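Local coordinates for protein biotin transporter BioY (Lactococcus lactis subsp. cremoris, PDB 4DVE) that binds biotin as the membrane-embedded S component of an energy-coupling factor transporter and probably works with that complex to bring the vitamin into the cell, at residues A[144-148]-A[162-166]; A[41-47]-A[165-169]; A[96-102]-A[150-155]; A[48-52]-A[83-87]. One frame throughout, in Å; residues are numbered along the deposited sequence.

Interaction 1. Residues A[144-148]-A[162-166]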
# COMPACT_ATOMS: atom_id res chain seq x y z
N ASP A 144 -8.11 3.75 -4.66
CA ASP A 144 -9.28 3.25 -5.37
C ASP A 144 -9.81 4.28 -6.39
O ASP A 144 -10.23 3.92 -7.48
CB ASP A 144 -10.37 2.74 -4.40
CG ASP A 144 -9.91 1.54 -3.52
OD1 ASP A 144 -8.74 1.10 -3.65
OD2 ASP A 144 -10.69 1.08 -2.64
N PHE A 145 -9.70 5.56 -6.07
CA PHE A 145 -10.04 6.63 -6.99
C PHE A 145 -9.13 6.70 -8.21
O PHE A 145 -9.62 6.70 -9.36
CB PHE A 145 -10.04 7.96 -6.24
CG PHE A 145 -10.53 9.08 -7.04
CD1 PHE A 145 -11.88 9.16 -7.37
CD2 PHE A 145 -9.66 10.02 -7.55
CE1 PHE A 145 -12.37 10.20 -8.15
CE2 PHE A 145 -10.14 11.07 -8.32
CZ PHE A 145 -11.49 11.15 -8.63
N VAL A 146 -7.82 6.73 -8.00
CA VAL A 146 -6.89 6.69 -9.15
C VAL A 146 -7.09 5.40 -9.98
O VAL A 146 -7.07 5.44 -11.21
CB VAL A 146 -5.39 6.84 -8.73
CG1 VAL A 146 -4.46 6.75 -9.94
CG2 VAL A 146 -5.18 8.19 -8.01
N GLY A 147 -7.22 4.27 -9.30
CA GLY A 147 -7.49 2.99 -9.93
C GLY A 147 -8.74 3.01 -10.81
O GLY A 147 -8.71 2.51 -11.94
N ALA A 148 -9.82 3.58 -10.27
CA ALA A 148 -11.11 3.69 -10.95
C ALA A 148 -11.03 4.58 -12.20
O ALA A 148 -11.61 4.27 -13.26
CB ALA A 148 -12.19 4.20 -9.98
N SER A 162 -17.28 2.79 -13.44
CA SER A 162 -16.05 2.39 -12.79
C SER A 162 -16.05 2.80 -11.31
O SER A 162 -15.72 2.00 -10.43
CB SER A 162 -14.86 3.01 -13.51
OG SER A 162 -13.66 2.56 -12.92
N LEU A 163 -16.43 4.05 -11.04
CA LEU A 163 -16.43 4.56 -9.68
C LEU A 163 -17.39 3.78 -8.77
O LEU A 163 -17.03 3.40 -7.65
CB LEU A 163 -16.79 6.05 -9.66
CG LEU A 163 -15.70 6.97 -10.20
CD1 LEU A 163 -16.32 8.36 -10.48
CD2 LEU A 163 -14.55 7.05 -9.21
N ILE A 164 -18.59 3.53 -9.27
CA ILE A 164 -19.59 2.76 -8.52
C ILE A 164 -19.18 1.29 -8.30
O ILE A 164 -19.35 0.75 -7.20
CB ILE A 164 -20.97 2.82 -9.21
CG1 ILE A 164 -21.56 4.22 -9.07
CG2 ILE A 164 -21.91 1.81 -8.58
CD1 ILE A 164 -22.85 4.41 -9.86
N SER A 165 -18.61 0.68 -9.34
CA SER A 165 -18.13 -0.70 -9.26
C SER A 165 -17.02 -0.86 -8.21
O SER A 165 -16.90 -1.91 -7.55
CB SER A 165 -17.60 -1.18 -10.63
OG SER A 165 -18.64 -1.19 -11.59
N ASN A 166 -16.24 0.20 -8.03
CA ASN A 166 -15.18 0.18 -7.04
C ASN A 166 -15.64 0.17 -5.58
O ASN A 166 -14.85 -0.11 -4.70
CB ASN A 166 -14.19 1.32 -7.29
CG ASN A 166 -13.10 0.89 -8.26
OD1 ASN A 166 -13.33 0.77 -9.49
ND2 ASN A 166 -11.97 0.58 -7.72
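Ala148 is the centre of this contact, its methyl group enclosed by Ser162, Leu163 and Asn166. One branch of Leu163 does the touching: CD2 lies 3.8 Å from Ala148 CB and also meets the ring of Phe145, 3.9 Å from its CD1. Phe145 starts out away from the partner helix, but with CG anti to its backbone N (chi1 -173°) the ring swings back beside Leu163 on the more exposed side. On the inner side the side-chain amide of Asn166 covers Ala148 CB and faces the backbone of Asp144. The polar link is a hydrogen bond from Ser162 OG to Ala148 O, 2.7 Å long, in which the donor approaches from the side of the carbonyl, at a C=O...donor angle of 114° and 20° from its plane. Replacing Ser162 by an alanine would probably leave Ala148 O without this side-chain donor, and the two backbones tied less closely at their nearest approach. Ser162 also packs on Leu151 and Ser152. The arrangement is that of a tight antiparallel helical hairpin, helix 128-155 turning back into the short helix 159-165, and Asp144 at its inner end belongs to the biotin pocket.

Interaction 2. Residues A[41-47]-A[165-169]. With BTN (biotin), chain D.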
# COMPACT_ATOMS: atom_id res chain seq x y z
N ILE A 41 -14.49 -10.44 -9.37
CA ILE A 41 -15.85 -9.99 -9.19
C ILE A 41 -16.43 -9.93 -10.62
O ILE A 41 -15.72 -10.15 -11.62
CB ILE A 41 -15.92 -8.63 -8.45
CG1 ILE A 41 -15.15 -7.56 -9.21
CG2 ILE A 41 -15.35 -8.76 -7.04
CD1 ILE A 41 -15.27 -6.18 -8.60
N GLY A 42 -17.70 -9.67 -10.75
CA GLY A 42 -18.31 -9.85 -12.07
C GLY A 42 -17.95 -8.72 -13.02
O GLY A 42 -17.37 -8.93 -14.09
N PHE A 43 -18.23 -7.52 -12.54
CA PHE A 43 -18.53 -6.38 -13.39
C PHE A 43 -17.34 -5.56 -13.87
O PHE A 43 -17.50 -4.78 -14.81
CB PHE A 43 -19.54 -5.45 -12.70
CG PHE A 43 -19.65 -5.66 -11.22
CD1 PHE A 43 -18.93 -4.88 -10.35
CD2 PHE A 43 -20.52 -6.62 -10.71
CE1 PHE A 43 -19.06 -5.07 -8.98
CE2 PHE A 43 -20.64 -6.81 -9.34
CZ PHE A 43 -19.91 -6.03 -8.48
N ILE A 44 -16.18 -5.71 -13.23
CA ILE A 44 -14.96 -5.10 -13.75
C ILE A 44 -13.83 -6.12 -13.72
O ILE A 44 -13.87 -7.10 -13.00
CB ILE A 44 -14.62 -3.78 -13.00
CG1 ILE A 44 -14.54 -4.00 -11.48
CG2 ILE A 44 -15.65 -2.71 -13.36
CD1 ILE A 44 -14.02 -2.81 -10.69
N PRO A 45 -12.82 -5.91 -14.56
CA PRO A 45 -11.75 -6.90 -14.59
C PRO A 45 -10.64 -6.62 -13.56
O PRO A 45 -9.47 -6.65 -13.91
CB PRO A 45 -11.24 -6.76 -16.03
CG PRO A 45 -11.43 -5.30 -16.34
CD PRO A 45 -12.69 -4.90 -15.62
N VAL A 46 -11.02 -6.33 -12.31
CA VAL A 46 -10.09 -6.07 -11.20
C VAL A 46 -10.56 -6.94 -10.03
O VAL A 46 -11.71 -6.85 -9.62
CB VAL A 46 -10.10 -4.57 -10.79
CG1 VAL A 46 -9.21 -4.29 -9.57
CG2 VAL A 46 -9.71 -3.70 -11.96
N PRO A 47 -9.67 -7.79 -9.51
CA PRO A 47 -10.02 -8.67 -8.40
C PRO A 47 -9.92 -8.03 -7.00
O PRO A 47 -9.20 -7.03 -6.78
CB PRO A 47 -8.98 -9.80 -8.53
CG PRO A 47 -7.77 -9.11 -9.02
CD PRO A 47 -8.29 -8.06 -9.99
N SER A 165 -18.61 0.68 -9.34
CA SER A 165 -18.13 -0.70 -9.26
C SER A 165 -17.02 -0.86 -8.21
O SER A 165 -16.90 -1.91 -7.55
CB SER A 165 -17.60 -1.18 -10.63
OG SER A 165 -18.64 -1.19 -11.59
N ASN A 166 -16.24 0.20 -8.03
CA ASN A 166 -15.18 0.18 -7.04
C ASN A 166 -15.64 0.17 -5.58
O ASN A 166 -14.85 -0.11 -4.70
CB ASN A 166 -14.19 1.32 -7.29
CG ASN A 166 -13.10 0.89 -8.26
OD1 ASN A 166 -13.33 0.77 -9.49
ND2 ASN A 166 -11.97 0.58 -7.72
N LEU A 167 -16.92 0.44 -5.35
CA LEU A 167 -17.50 0.30 -4.02
C LEU A 167 -17.38 -1.13 -3.49
O LEU A 167 -17.26 -1.33 -2.27
CB LEU A 167 -18.95 0.76 -4.03
CG LEU A 167 -19.16 2.28 -4.23
CD1 LEU A 167 -20.65 2.65 -4.43
CD2 LEU A 167 -18.55 3.05 -3.07
N VAL A 168 -17.38 -2.10 -4.40
CA VAL A 168 -17.12 -3.50 -4.06
C VAL A 168 -15.83 -3.72 -3.25
O VAL A 168 -15.76 -4.67 -2.49
CB VAL A 168 -17.08 -4.43 -5.32
CG1 VAL A 168 -15.72 -4.37 -6.04
CG2 VAL A 168 -17.39 -5.86 -4.95
N PHE A 169 -14.82 -2.85 -3.45
CA PHE A 169 -13.54 -2.96 -2.74
C PHE A 169 -13.53 -2.37 -1.34
O PHE A 169 -12.62 -2.69 -0.57
CB PHE A 169 -12.39 -2.35 -3.55
CG PHE A 169 -12.22 -2.98 -4.90
CD1 PHE A 169 -12.11 -4.37 -5.02
CD2 PHE A 169 -12.22 -2.21 -6.04
CE1 PHE A 169 -12.03 -4.97 -6.28
CE2 PHE A 169 -12.12 -2.80 -7.29
CZ PHE A 169 -12.03 -4.18 -7.41
C11 BTN D . -2.63 -6.22 -9.63
O11 BTN D . -2.06 -7.14 -8.99
O12 BTN D . -2.65 -6.26 -10.87
C10 BTN D . -3.28 -5.03 -8.91
C9 BTN D . -4.69 -5.33 -8.41
C8 BTN D . -5.32 -4.07 -7.75
C7 BTN D . -6.59 -4.42 -6.97
C2 BTN D . -7.21 -3.22 -6.29
S1 BTN D . -6.16 -2.61 -4.96
C6 BTN D . -7.51 -1.71 -4.25
C5 BTN D . -8.81 -2.53 -4.48
N1 BTN D . -9.05 -3.43 -3.38
C3 BTN D . -8.96 -4.71 -3.73
O3 BTN D . -9.13 -5.67 -2.97
N2 BTN D . -8.66 -4.78 -5.04
C4 BTN D . -8.57 -3.48 -5.66
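Phe169 and Ile44 are brought together by their first torsions. In Phe169 CG stands anti to the carbonyl carbon (chi1 -59°), which lifts the ring toward the loop 41-47, while in Ile44 CG1 sits between the backbone N and the carbonyl carbon (chi1 55°) and sends CD1 the opposite way. Ile44 CD1 ends 3.9 Å from Phe169 CE2. The other branch, Ile44 CG2, lies against Ser165 CB at 3.7 Å, where the hydroxyl of Ser165 is already engaged with Thr161 O. The side chains of Val46 and Phe169 cross at about a right angle, with Val46 CG1 3.6 Å from Phe169 CZ, and Val46 O lies in the ring plane at the edge. Val46 CG1 touches the ligand as well, 3.7 Å from C7 of biotin. The whole forms one wall of the biotin pocket: the fused rings of the ligand lie against Phe169, with biotin C4 3.6 Å above the centre of one face. Val168 CG1 is on the opposite face, so the phenyl ring lies between the ligand and this methyl. Loop 41-47 also recognises the ureido group through its backbone, as biotin N2 donates a 2.9 Å hydrogen bond to Pro47 O with an N-H...O angle of 149°. Just before, an inverse gamma turn centred on Pro45 bends the chain between Ile44 and Val46, both of which point their side chains toward segment 165-169.

Interaction 3. Residues A[96-102]-A[150-155]. With BTN (biotin), chain D.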
# COMPACT_ATOMS: atom_id res chain seq x y z
N LEU A 96 0.11 -1.36 -17.82
CA LEU A 96 -0.79 -0.61 -18.68
C LEU A 96 -2.18 -1.23 -18.71
O LEU A 96 -3.05 -0.74 -19.43
CB LEU A 96 -0.26 -0.53 -20.13
CG LEU A 96 1.00 0.31 -20.33
CD1 LEU A 96 1.43 0.29 -21.80
CD2 LEU A 96 0.76 1.73 -19.83
N GLY A 97 -2.39 -2.32 -17.97
CA GLY A 97 -3.66 -3.02 -17.99
C GLY A 97 -4.69 -2.38 -17.05
O GLY A 97 -4.49 -1.28 -16.52
N PRO A 98 -5.79 -3.10 -16.82
CA PRO A 98 -6.95 -2.54 -16.07
C PRO A 98 -6.63 -2.11 -14.64
O PRO A 98 -7.24 -1.16 -14.16
CB PRO A 98 -7.99 -3.66 -16.09
CG PRO A 98 -7.44 -4.74 -16.99
CD PRO A 98 -6.03 -4.45 -17.38
N SER A 99 -5.68 -2.79 -13.98
CA SER A 99 -5.35 -2.51 -12.60
C SER A 99 -4.11 -1.60 -12.46
O SER A 99 -3.63 -1.38 -11.34
CB SER A 99 -5.16 -3.83 -11.85
OG SER A 99 -3.91 -4.45 -12.19
N GLY A 100 -3.64 -1.03 -13.57
CA GLY A 100 -2.43 -0.18 -13.56
C GLY A 100 -2.50 1.03 -12.63
O GLY A 100 -1.52 1.37 -11.95
N GLY A 101 -3.66 1.66 -12.60
CA GLY A 101 -3.88 2.85 -11.79
C GLY A 101 -3.70 2.61 -10.30
O GLY A 101 -3.09 3.43 -9.61
N TYR A 102 -4.23 1.49 -9.81
CA TYR A 102 -4.09 1.16 -8.41
C TYR A 102 -2.60 1.02 -8.05
O TYR A 102 -2.13 1.53 -7.04
CB TYR A 102 -4.82 -0.14 -8.06
CG TYR A 102 -6.29 -0.17 -8.40
CD1 TYR A 102 -7.26 0.33 -7.50
CD2 TYR A 102 -6.72 -0.68 -9.63
CE1 TYR A 102 -8.62 0.27 -7.81
CE2 TYR A 102 -8.07 -0.73 -9.95
CZ TYR A 102 -9.02 -0.25 -9.06
OH TYR A 102 -10.36 -0.30 -9.44
N TRP A 150 -8.21 5.27 -13.97
CA TRP A 150 -7.38 4.56 -14.93
C TRP A 150 -8.15 3.46 -15.62
O TRP A 150 -8.12 3.35 -16.85
CB TRP A 150 -6.19 3.98 -14.22
CG TRP A 150 -5.27 3.19 -15.10
CD1 TRP A 150 -5.45 1.91 -15.61
CD2 TRP A 150 -3.95 3.59 -15.52
NE1 TRP A 150 -4.37 1.53 -16.36
CE2 TRP A 150 -3.42 2.49 -16.33
CE3 TRP A 150 -3.15 4.72 -15.31
CZ2 TRP A 150 -2.15 2.54 -16.89
CZ3 TRP A 150 -1.87 4.75 -15.89
CH2 TRP A 150 -1.39 3.69 -16.66
N LEU A 151 -8.87 2.67 -14.84
CA LEU A 151 -9.73 1.63 -15.36
C LEU A 151 -10.71 2.14 -16.42
O LEU A 151 -10.84 1.54 -17.48
CB LEU A 151 -10.48 0.95 -14.23
CG LEU A 151 -11.47 -0.14 -14.63
CD1 LEU A 151 -10.79 -1.33 -15.32
CD2 LEU A 151 -12.30 -0.51 -13.41
N SER A 152 -11.40 3.23 -16.11
CA SER A 152 -12.33 3.87 -17.02
C SER A 152 -11.67 4.15 -18.38
O SER A 152 -12.20 3.80 -19.44
CB SER A 152 -12.84 5.19 -16.41
OG SER A 152 -13.75 5.81 -17.28
N PHE A 153 -10.49 4.75 -18.33
CA PHE A 153 -9.76 5.06 -19.55
C PHE A 153 -9.24 3.82 -20.23
O PHE A 153 -9.42 3.66 -21.41
CB PHE A 153 -8.61 6.06 -19.29
CG PHE A 153 -9.07 7.49 -19.22
CD1 PHE A 153 -9.30 8.22 -20.38
CD2 PHE A 153 -9.25 8.12 -17.99
CE1 PHE A 153 -9.73 9.54 -20.32
CE2 PHE A 153 -9.67 9.44 -17.92
CZ PHE A 153 -9.91 10.15 -19.08
N GLN A 154 -8.60 2.90 -19.53
CA GLN A 154 -7.97 1.80 -20.28
C GLN A 154 -8.93 0.71 -20.74
O GLN A 154 -8.65 0.04 -21.71
CB GLN A 154 -6.69 1.25 -19.62
CG GLN A 154 -6.85 0.10 -18.69
CD GLN A 154 -7.15 -1.23 -19.34
OE1 GLN A 154 -6.45 -1.72 -20.22
NE2 GLN A 154 -8.17 -1.84 -18.86
N SER A 155 -10.05 0.51 -20.05
CA SER A 155 -11.01 -0.49 -20.47
C SER A 155 -12.19 0.13 -21.21
O SER A 155 -13.10 -0.56 -21.58
CB SER A 155 -11.52 -1.28 -19.27
OG SER A 155 -10.45 -2.08 -18.81
C11 BTN D . -2.63 -6.22 -9.63
O11 BTN D . -2.06 -7.14 -8.99
O12 BTN D . -2.65 -6.26 -10.87
C10 BTN D . -3.28 -5.03 -8.91
C9 BTN D . -4.69 -5.33 -8.41
C8 BTN D . -5.32 -4.07 -7.75
C7 BTN D . -6.59 -4.42 -6.97
C2 BTN D . -7.21 -3.22 -6.29
S1 BTN D . -6.16 -2.61 -4.96
C6 BTN D . -7.51 -1.71 -4.25
C5 BTN D . -8.81 -2.53 -4.48
N1 BTN D . -9.05 -3.43 -3.38
C3 BTN D . -8.96 -4.71 -3.73
O3 BTN D . -9.13 -5.67 -2.97
N2 BTN D . -8.66 -4.78 -5.04
C4 BTN D . -8.57 -3.48 -5.66
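Pro98 and Leu151 bring the two backbones together, their CA atoms 5.1 Å apart, and Gly101 and Trp150 do so again at 5.0 Å. A type I turn from Gly97 to Gly100 leads into helix 100-119, with Gly100 N bonded to Gly97 O, and the turn lies alongside helix 128-155. The glycines make the approach possible, since a CB on Gly100 or Gly101 would collide with Trp150. The indole, its CG anti to the backbone N (chi1 179°), lies flat against this bare backbone. Gly101 N stands 3.3 Å above the indole plane, toward its rim, and Gly100 CA makes a CH-pi contact 4.1 Å from the centroid of the five-membered ring of Trp150. Trp150 NE1 donates to Gly97 O at 2.8 Å, a bent bond with an N-H...O angle of 139°. Gly97 O is therefore gripped twice, by Trp150 NE1 and Gly100 N from opposite faces of its carbonyl plane. Beside the indole, Leu151 CD1 rests on Pro98 CB at 3.7 Å. The far side of the turn serves biotin. Ser99 OG gives a 2.6 Å hydrogen bond to carboxylate atom O12 and is also bonded to Arg103, while the Tyr102 ring, whose OH is hydrogen-bonded to Asn166, turns one face to biotin C2. Around this joint, Leu151 reaches on to Ser162 of helix 159-165 and to Ile44, Pro98 packs on Pro45, and Tyr102 touches Val46 and Phe169, so that three helices and the loops around Ile44-Val46 and Phe169 converge here.

Interaction 4. Residues A[48-52]-A[83-87]. With BTN (biotin), chain D; BNG (nonyl beta-D-glucopyranoside), chain G.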
# COMPACT_ATOMS: atom_id res chain seq x y z
N ILE A 48 -10.60 -8.64 -6.05
CA ILE A 48 -10.33 -8.37 -4.65
C ILE A 48 -9.02 -9.11 -4.31
O ILE A 48 -8.82 -10.28 -4.71
CB ILE A 48 -11.47 -8.86 -3.76
CG1 ILE A 48 -12.79 -8.09 -4.07
CG2 ILE A 48 -11.09 -8.81 -2.28
CD1 ILE A 48 -14.05 -8.73 -3.46
N ILE A 49 -8.14 -8.42 -3.59
CA ILE A 49 -6.83 -8.94 -3.24
C ILE A 49 -6.53 -8.64 -1.78
O ILE A 49 -7.29 -7.93 -1.08
CB ILE A 49 -5.71 -8.30 -4.12
CG1 ILE A 49 -5.59 -6.78 -3.88
CG2 ILE A 49 -5.95 -8.54 -5.62
CD1 ILE A 49 -4.31 -6.17 -4.45
N LEU A 50 -5.41 -9.16 -1.31
CA LEU A 50 -4.90 -8.82 0.01
C LEU A 50 -3.66 -7.92 -0.06
O LEU A 50 -3.36 -7.23 0.91
CB LEU A 50 -4.60 -10.09 0.80
CG LEU A 50 -4.22 -9.94 2.27
CD1 LEU A 50 -5.27 -9.16 3.08
CD2 LEU A 50 -3.95 -11.32 2.90
N GLN A 51 -2.97 -7.89 -1.20
CA GLN A 51 -1.62 -7.31 -1.26
C GLN A 51 -1.55 -5.79 -0.97
O GLN A 51 -0.54 -5.29 -0.45
CB GLN A 51 -0.99 -7.69 -2.61
CG GLN A 51 0.40 -7.21 -2.86
CD GLN A 51 1.06 -7.89 -4.07
OE1 GLN A 51 2.04 -8.64 -3.92
NE2 GLN A 51 0.55 -7.60 -5.25
N ASN A 52 -2.63 -5.05 -1.30
CA ASN A 52 -2.66 -3.64 -0.99
C ASN A 52 -2.56 -3.33 0.52
O ASN A 52 -2.16 -2.23 0.89
CB ASN A 52 -3.85 -2.92 -1.65
CG ASN A 52 -5.19 -3.42 -1.18
OD1 ASN A 52 -5.37 -4.63 -1.02
ND2 ASN A 52 -6.14 -2.50 -0.97
N PRO A 83 7.24 -12.45 -10.99
CA PRO A 83 5.79 -12.62 -10.81
C PRO A 83 5.36 -12.38 -9.36
O PRO A 83 4.89 -13.28 -8.67
CB PRO A 83 5.55 -14.07 -11.27
CG PRO A 83 6.84 -14.77 -10.99
CD PRO A 83 7.93 -13.74 -11.16
N VAL A 84 5.54 -11.15 -8.91
CA VAL A 84 5.33 -10.79 -7.51
C VAL A 84 3.97 -10.14 -7.23
O VAL A 84 3.62 -9.89 -6.08
CB VAL A 84 6.44 -9.85 -7.02
CG1 VAL A 84 7.81 -10.57 -7.09
CG2 VAL A 84 6.42 -8.55 -7.81
N LEU A 85 3.20 -9.86 -8.27
CA LEU A 85 1.84 -9.34 -8.09
C LEU A 85 0.92 -10.51 -7.84
O LEU A 85 1.24 -11.65 -8.22
CB LEU A 85 1.37 -8.56 -9.32
CG LEU A 85 2.24 -7.35 -9.70
CD1 LEU A 85 1.83 -6.77 -11.05
CD2 LEU A 85 2.22 -6.30 -8.60
N THR A 86 -0.22 -10.24 -7.22
CA THR A 86 -1.24 -11.24 -6.92
C THR A 86 -1.48 -12.30 -8.02
O THR A 86 -1.69 -11.97 -9.19
CB THR A 86 -2.57 -10.54 -6.56
OG1 THR A 86 -2.38 -9.75 -5.37
CG2 THR A 86 -3.69 -11.59 -6.36
N GLY A 87 -1.43 -13.57 -7.63
CA GLY A 87 -1.60 -14.67 -8.57
C GLY A 87 -0.39 -14.99 -9.46
O GLY A 87 -0.54 -15.66 -10.45
C11 BTN D . -2.63 -6.22 -9.63
O11 BTN D . -2.06 -7.14 -8.99
O12 BTN D . -2.65 -6.26 -10.87
C10 BTN D . -3.28 -5.03 -8.91
C9 BTN D . -4.69 -5.33 -8.41
C8 BTN D . -5.32 -4.07 -7.75
C7 BTN D . -6.59 -4.42 -6.97
C2 BTN D . -7.21 -3.22 -6.29
S1 BTN D . -6.16 -2.61 -4.96
C6 BTN D . -7.51 -1.71 -4.25
C5 BTN D . -8.81 -2.53 -4.48
N1 BTN D . -9.05 -3.43 -3.38
C3 BTN D . -8.96 -4.71 -3.73
O3 BTN D . -9.13 -5.67 -2.97
N2 BTN D . -8.66 -4.78 -5.04
C4 BTN D . -8.57 -3.48 -5.66
C1 BNG G . 6.84 -15.40 -15.29
C2 BNG G . 5.63 -16.31 -15.12
C3 BNG G . 4.43 -15.75 -15.88
C4 BNG G . 4.21 -14.28 -15.56
C5 BNG G . 5.51 -13.49 -15.70
C6 BNG G . 5.32 -12.04 -15.30
C1' BNG G . 9.18 -15.40 -14.92
C2' BNG G . 10.18 -15.49 -13.79
C3' BNG G . 9.80 -16.60 -12.81
C4' BNG G . 11.00 -17.02 -11.96
C5' BNG G . 10.56 -17.93 -10.82
C6' BNG G . 10.02 -17.12 -9.65
C7' BNG G . 9.00 -17.92 -8.86
C8' BNG G . 8.77 -19.29 -9.49
C9' BNG G . 10.07 -20.06 -9.61
O1 BNG G . 7.91 -15.90 -14.49
O2 BNG G . 5.93 -17.62 -15.61
O3 BNG G . 3.25 -16.49 -15.53
O4 BNG G . 3.23 -13.73 -16.45
O5 BNG G . 6.51 -14.08 -14.86
O6 BNG G . 6.44 -11.27 -15.74
O HOH W 1 -2.94 -10.52 -2.76
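Ile49 faces Thr86 with one branch and biotin with the other. Its CB lies 3.8 Å from Thr86 OG1, and CG2 goes on to the methyl of the same residue, 3.9 Å from Thr86 CG2. The longer branch starts from CG1, set between the backbone N and the carbonyl carbon (chi1 64°), which turns it to the ligand: CG1 is 3.8 Å from biotin O3, and CD1 ends 3.8 Å from biotin C7, where the valeryl chain leaves the ring. The backbone joins in, as Ile49 N donates an almost straight hydrogen bond to biotin O3 (3.0 Å, 168°). Cut back to an alanine, Ile49 would probably keep that bond but lose its apolar contact with C7, and a gap would be likely to open beside the Thr86 methyl. A water bridges the two loops, accepting from Leu50 N at 3.2 Å and hydrogen-bonded to Thr86 OG1 at 2.8 Å. The extended side chain of Gln51 slides past Thr86 in the opposite direction, bringing its amide to the backbone of Val84 and Leu85. Nearby, Lys176 NZ is hydrogen-bonded to both Ile49 O and Asn52 OD1, tying this loop to helix 170-189. Leu85 CB approaches the far end of the ligand, 3.7 Å from biotin O11. Two such non-helical loops, one reading the ureido carbonyl and the other lying beside the carboxylate end, form part of the buried biotin-binding site.

Interactions 1 and 4 are buried, whereas interactions 2 and 3 are only partly so, each running from the biotin pocket toward a more exposed side. Interactions 1 and 3 both use helix 128-155, and interactions 1 and 2 share Ser165 and Asn166, so these three form one continuous cluster. Interaction 4 meets it through Ile48, which packs on Ile41 and Phe169 of interaction 2. The chemistry follows the elements joined: helix against helix in interaction 1, apolar loop-to-loop packing round a phenyl ring in interaction 2, an indole on glycine backbone in interaction 3, and apolar and water-bridged loop packing in interaction 4. Interactions 2, 3 and 4 hold biotin directly, and interaction 1 borders it through Asp144.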